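Local coordinates for hdh assembly factor Kustc1130 (Kuenenia stuttgartiensis, PDB 6HIF), which is probably an assembly factor for hydrazine dehydrogenase, the multiheme enzyme of anammox bacteria, and lies in one 36-chain complex with heme c, at residues 35-40 and 75-80; 52-57 and 66-71. All coordinates share one frame; numbering follows the deposited sequence.

Contact 1. Residues 35-40 and 75-80. With SO4 (sulfate ion), chain B.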
loop_
_atom_site.group_PDB
_atom_site.type_symbol
_atom_site.label_atom_id
_atom_site.label_comp_id
_atom_site.label_asym_id
_atom_site.label_seq_id
_atom_site.Cartn_x
_atom_site.Cartn_y
_atom_site.Cartn_z
ATOM N N VAL Y 35 -22.165 4.145 73.358
ATOM C CA VAL Y 35 -22.632 4.526 74.685
ATOM C C VAL Y 35 -21.952 5.831 75.099
ATOM O O VAL Y 35 -20.727 5.900 75.185
ATOM C CB VAL Y 35 -22.434 3.412 75.734
ATOM C CG1 VAL Y 35 -22.983 3.815 77.094
ATOM C CG2 VAL Y 35 -23.052 2.096 75.293
ATOM N N THR Y 36 -22.771 6.859 75.349
ATOM C CA THR Y 36 -22.280 8.170 75.742
ATOM C C THR Y 36 -22.636 8.421 77.205
ATOM O O THR Y 36 -23.793 8.279 77.607
ATOM C CB THR Y 36 -22.824 9.269 74.820
ATOM O OG1 THR Y 36 -22.508 8.931 73.469
ATOM C CG2 THR Y 36 -22.269 10.639 75.142
ATOM N N ALA Y 37 -21.616 8.790 77.987
ATOM C CA ALA Y 37 -21.777 9.088 79.400
ATOM C C ALA Y 37 -21.809 10.600 79.597
ATOM O O ALA Y 37 -20.833 11.293 79.310
ATOM C CB ALA Y 37 -20.660 8.449 80.189
ATOM N N ILE Y 38 -22.947 11.095 80.093
ATOM C CA ILE Y 38 -23.167 12.523 80.251
ATOM C C ILE Y 38 -23.373 12.824 81.732
ATOM O O ILE Y 38 -23.922 12.005 82.465
ATOM C CB ILE Y 38 -24.378 12.996 79.417
ATOM C CG1 ILE Y 38 -24.554 12.221 78.113
ATOM C CG2 ILE Y 38 -24.300 14.486 79.148
ATOM C CD1 ILE Y 38 -25.888 12.468 77.448
ATOM N N ALA Y 39 -22.931 14.016 82.151
ATOM C CA ALA Y 39 -23.284 14.587 83.441
ATOM C C ALA Y 39 -23.964 15.940 83.222
ATOM O O ALA Y 39 -23.286 16.956 83.068
ATOM C CB ALA Y 39 -22.050 14.705 84.302
ATOM N N ILE Y 40 -25.306 15.927 83.217
ATOM C CA ILE Y 40 -26.166 17.046 82.839
ATOM C C ILE Y 40 -25.561 17.845 81.684
ATOM O O ILE Y 40 -25.346 19.051 81.801
ATOM C CB ILE Y 40 -26.573 17.943 84.033
ATOM C CG1 ILE Y 40 -25.393 18.296 84.945
ATOM C CG2 ILE Y 40 -27.737 17.324 84.801
ATOM C CD1 ILE Y 40 -25.490 19.661 85.590
ATOM N N ILE Y 75 -25.852 -2.730 79.874
ATOM C CA ILE Y 75 -24.938 -1.599 79.864
ATOM C C ILE Y 75 -24.890 -1.025 81.277
ATOM O O ILE Y 75 -25.931 -0.791 81.891
ATOM C CB ILE Y 75 -25.365 -0.531 78.832
ATOM C CG1 ILE Y 75 -25.617 -1.132 77.447
ATOM C CG2 ILE Y 75 -24.354 0.606 78.769
ATOM C CD1 ILE Y 75 -26.437 -0.244 76.537
ATOM N N SER Y 76 -23.669 -0.818 81.781
ATOM C CA SER Y 76 -23.467 -0.169 83.064
ATOM C C SER Y 76 -22.342 0.855 82.953
ATOM O O SER Y 76 -21.248 0.536 82.488
ATOM C CB SER Y 76 -23.210 -1.176 84.155
ATOM O OG SER Y 76 -22.033 -1.919 83.889
ATOM N N VAL Y 77 -22.644 2.088 83.377
ATOM C CA VAL Y 77 -21.679 3.174 83.373
ATOM C C VAL Y 77 -21.342 3.524 84.821
ATOM O O VAL Y 77 -22.221 3.908 85.589
ATOM C CB VAL Y 77 -22.206 4.394 82.589
ATOM C CG1 VAL Y 77 -21.186 5.522 82.539
ATOM C CG2 VAL Y 77 -22.646 4.017 81.182
ATOM N N HIS Y 78 -20.060 3.368 85.173
ATOM C CA HIS Y 78 -19.556 3.668 86.504
ATOM C C HIS Y 78 -18.496 4.762 86.405
ATOM O O HIS Y 78 -17.708 4.778 85.460
ATOM C CB HIS Y 78 -18.996 2.392 87.154
ATOM C CG HIS Y 78 -20.031 1.499 87.754
ATOM N ND1 HIS Y 78 -19.911 0.984 89.031
ATOM C CD2 HIS Y 78 -21.202 1.030 87.271
ATOM C CE1 HIS Y 78 -20.961 0.236 89.306
ATOM N NE2 HIS Y 78 -21.770 0.248 88.243
ATOM N N GLU Y 79 -18.493 5.671 87.389
ATOM C CA GLU Y 79 -17.515 6.748 87.470
ATOM C C GLU Y 79 -17.096 6.950 88.926
ATOM O O GLU Y 79 -17.899 6.744 89.836
ATOM C CB GLU Y 79 -18.027 7.993 86.734
ATOM C CG GLU Y 79 -17.757 9.312 87.434
ATOM C CD GLU Y 79 -18.862 9.735 88.384
ATOM O OE1 GLU Y 79 -20.000 9.264 88.212
ATOM O OE2 GLU Y 79 -18.585 10.533 89.294
ATOM N N HIS Y 80 -15.837 7.375 89.115
ATOM C CA HIS Y 80 -15.116 7.326 90.381
ATOM C C HIS Y 80 -15.798 8.134 91.487
ATOM O O HIS Y 80 -15.417 8.024 92.652
ATOM C CB HIS Y 80 -13.642 7.717 90.183
ATOM C CG HIS Y 80 -12.731 6.549 89.970
ATOM N ND1 HIS Y 80 -12.210 5.809 91.022
ATOM C CD2 HIS Y 80 -12.246 5.988 88.839
ATOM C CE1 HIS Y 80 -11.447 4.844 90.546
ATOM N NE2 HIS Y 80 -11.451 4.934 89.209
HETATM S S SO4 B . -22.074 -3.412 87.454
HETATM O O1 SO4 B . -21.004 -3.242 86.444
HETATM O O2 SO4 B . -23.147 -2.421 87.230
HETATM O O3 SO4 B . -22.642 -4.775 87.339
HETATM O O4 SO4 B . -21.507 -3.211 88.808
#
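V35 meets I75 tip to tip between two strands: CG1 of V35 lies 3.9 Å from CG2 of I75, and both branches of the valine bear on that one methyl. With CG1 anti to the backbone N (chi1 -178°), the same V35 methyl also reaches V77, whose CG2 is 4.1 Å from V35 CG1; V35 and V77 overlap alongside, pointing opposite ways. Two residues further on, A37 CB sits 3.8 Å from V77 CG1, the other branch of that valine. No hydrogen bond joins segments 35-40 and 75-80; the touching atoms are all methyl groups of V35, A37, I75 and V77. The strands belong to the two facing sheets of a beta sandwich, their axes 9.0 Å apart and crossing at -40°. I49 touches both valines, V77 also packs on L101, and V51 and V89 close round I75. On the outer face of strand 71-79, S76 and H78 hold a sulfate, probably from the crystallisation liquor. S76 OG donates to its O1 over 3.1 Å, while H78 NE2 makes a weak, bent bond to O2 (3.2 Å, 130°). H86 NE2 on the adjoining strand 83-91 binds the same ion.

Contact 2. Residues 52-57 and 66-71; sequences GDEECT and FELRPG
F66 and E54, the residues with the most surface buried here, meet where the CB of E54 comes 4.0 Å from CD1 of F66. The phenyl group extends from strand 63-68 toward strand 54-57, chi1 of -59° swinging it to the side of its own backbone N. Its far end is taken up by C56, whose CB stands 3.6 Å from F66 CZ and nearly as close to CE1. Both CB atoms approach the ring obliquely, while the backbone C of E55 lies at the ring edge, near its plane, with E55 C 4.3 Å from F66 CE1. Beyond CB the chain of E54 bends at chi2 (132°) and carries the carboxylate away from the phenyl ring to the next residues of the opposing strand. There OE1 lies 4.0 Å from the CD2 methyl of L68, E54 and L68 lying side by side and running opposite ways, and E54 OE2 comes within 3.5 Å of the carbonyl O of E67. No hydrogen bond crosses the contact, which consists of packing of E54, C56 and L68 carbons and the F66 ring, with the E54 carboxylate at its exposed side. C56 adds a covalent tie: its SG forms a disulfide with C64, on the same strand as F66. The strands run nearly antiparallel, at 171°, but in different sheets of the sandwich: 54-57 is an outer strand bonded to 48-51, whose I49 and V51 also touch F66, whereas 63-68 pairs with 31-39, which sends V35 against the ring.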
loop_
_atom_site.group_PDB
_atom_site.type_symbol
_atom_site.label_atom_id
_atom_site.label_comp_id
_atom_site.label_asym_id
_atom_site.label_seq_id
_atom_site.Cartn_x
_atom_site.Cartn_y
_atom_site.Cartn_z
ATOM N N GLY Y 52 -21.820 -6.329 78.306
ATOM C CA GLY Y 52 -21.484 -7.743 78.311
ATOM C C GLY Y 52 -20.146 -7.985 79.007
ATOM O O GLY Y 52 -19.966 -7.590 80.157
ATOM N N ASP Y 53 -19.209 -8.604 78.281
ATOM C CA ASP Y 53 -17.891 -8.917 78.810
ATOM C C ASP Y 53 -16.914 -7.784 78.501
ATOM O O ASP Y 53 -15.801 -7.764 79.027
ATOM C CB ASP Y 53 -17.372 -10.256 78.273
ATOM C CG ASP Y 53 -18.066 -11.471 78.865
ATOM O OD1 ASP Y 53 -18.586 -11.365 79.998
ATOM O OD2 ASP Y 53 -18.082 -12.516 78.186
ATOM N N GLU Y 54 -17.340 -6.847 77.649
ATOM C CA GLU Y 54 -16.456 -5.800 77.164
ATOM C C GLU Y 54 -16.437 -4.617 78.130
ATOM O O GLU Y 54 -17.443 -4.291 78.759
ATOM C CB GLU Y 54 -16.829 -5.402 75.736
ATOM C CG GLU Y 54 -15.877 -5.967 74.701
ATOM C CD GLU Y 54 -16.564 -6.641 73.529
ATOM O OE1 GLU Y 54 -17.098 -7.751 73.723
ATOM O OE2 GLU Y 54 -16.571 -6.053 72.428
ATOM N N GLU Y 55 -15.258 -3.992 78.228
ATOM C CA GLU Y 55 -15.038 -2.820 79.058
ATOM C C GLU Y 55 -14.367 -1.732 78.227
ATOM O O GLU Y 55 -13.522 -2.015 77.379
ATOM C CB GLU Y 55 -14.143 -3.165 80.249
ATOM C CG GLU Y 55 -14.856 -3.935 81.344
ATOM C CD GLU Y 55 -13.946 -4.505 82.417
ATOM O OE1 GLU Y 55 -12.711 -4.364 82.287
ATOM O OE2 GLU Y 55 -14.474 -5.094 83.382
ATOM N N CYS Y 56 -14.751 -0.483 78.498
ATOM C CA CYS Y 56 -14.151 0.671 77.854
ATOM C C CYS Y 56 -14.128 1.831 78.846
ATOM O O CYS Y 56 -15.122 2.111 79.512
ATOM C CB CYS Y 56 -14.927 1.032 76.590
ATOM S SG CYS Y 56 -14.522 2.656 75.893
ATOM N N THR Y 57 -12.970 2.488 78.948
ATOM C CA THR Y 57 -12.823 3.680 79.765
ATOM C C THR Y 57 -12.840 4.910 78.854
ATOM O O THR Y 57 -12.002 5.040 77.962
ATOM C CB THR Y 57 -11.632 3.540 80.726
ATOM O OG1 THR Y 57 -11.515 4.749 81.475
ATOM C CG2 THR Y 57 -10.320 3.227 80.038
ATOM N N PHE Y 66 -18.919 -0.117 70.858
ATOM C CA PHE Y 66 -18.781 -1.553 71.028
ATOM C C PHE Y 66 -19.308 -2.275 69.793
ATOM O O PHE Y 66 -20.380 -1.942 69.286
ATOM C CB PHE Y 66 -19.552 -2.017 72.265
ATOM C CG PHE Y 66 -19.119 -1.363 73.550
ATOM C CD1 PHE Y 66 -18.057 -1.874 74.282
ATOM C CD2 PHE Y 66 -19.769 -0.236 74.026
ATOM C CE1 PHE Y 66 -17.654 -1.270 75.463
ATOM C CE2 PHE Y 66 -19.366 0.369 75.207
ATOM C CZ PHE Y 66 -18.310 -0.149 75.923
ATOM N N GLU Y 67 -18.537 -3.264 69.326
ATOM C CA GLU Y 67 -18.970 -4.166 68.271
ATOM C C GLU Y 67 -19.335 -5.507 68.907
ATOM O O GLU Y 67 -18.468 -6.189 69.446
ATOM C CB GLU Y 67 -17.870 -4.305 67.217
ATOM C CG GLU Y 67 -18.380 -4.766 65.866
ATOM C CD GLU Y 67 -17.297 -5.241 64.908
ATOM O OE1 GLU Y 67 -16.545 -6.174 65.270
ATOM O OE2 GLU Y 67 -17.206 -4.677 63.801
ATOM N N LEU Y 68 -20.626 -5.860 68.854
ATOM C CA LEU Y 68 -21.154 -6.983 69.613
ATOM C C LEU Y 68 -21.913 -7.938 68.696
ATOM O O LEU Y 68 -22.537 -7.509 67.729
ATOM C CB LEU Y 68 -22.097 -6.447 70.693
ATOM C CG LEU Y 68 -21.504 -5.433 71.667
ATOM C CD1 LEU Y 68 -22.615 -4.646 72.346
ATOM C CD2 LEU Y 68 -20.616 -6.111 72.701
ATOM N N ARG Y 69 -21.868 -9.234 69.039
ATOM C CA ARG Y 69 -22.684 -10.251 68.395
ATOM C C ARG Y 69 -24.132 -10.085 68.851
ATOM O O ARG Y 69 -24.377 -9.586 69.946
ATOM C CB ARG Y 69 -22.164 -11.652 68.737
ATOM C CG ARG Y 69 -20.869 -12.030 68.031
ATOM C CD ARG Y 69 -20.476 -13.484 68.230
ATOM N NE ARG Y 69 -20.307 -13.852 69.632
ATOM C CZ ARG Y 69 -19.175 -13.734 70.325
ATOM N NH1 ARG Y 69 -18.083 -13.264 69.744
ATOM N NH2 ARG Y 69 -19.140 -14.085 71.598
ATOM N N PRO Y 70 -25.136 -10.482 68.034
ATOM C CA PRO Y 70 -26.541 -10.389 68.436
ATOM C C PRO Y 70 -26.793 -11.002 69.811
ATOM O O PRO Y 70 -26.170 -11.998 70.171
ATOM C CB PRO Y 70 -27.262 -11.215 67.361
ATOM C CG PRO Y 70 -26.392 -11.065 66.133
ATOM C CD PRO Y 70 -24.976 -11.016 66.670
ATOM N N GLY Y 71 -27.706 -10.385 70.570
ATOM C CA GLY Y 71 -28.082 -10.866 71.889
ATOM C C GLY Y 71 -28.503 -9.728 72.814
ATOM O O GLY Y 71 -28.451 -8.563 72.430
#

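In the fold
Contacts 1 and 2 both join the two sheets of the sandwich, with centres 15 Å apart. They meet directly where V35 CG2 lies 4.1 Å from F66 CE2, so the apolar packing of the two contacts joins at this point; I49 and V51 of strand 48-51 each touch residues of both. Strands 31-39 and 63-68 are antiparallel neighbours in one sheet, and strand 48-51 lies between 54-57 and 71-79 in the other. Contact 1 is wholly buried, about 6 Å from the chain centre, whereas contact 2, about 9 Å from it, is partly exposed, with E54 and E67 at its solvent side. The E67 side chain is about 11 Å from a heme c; the sulfate sits on the other face of strand 71-79, away from the packed methyls.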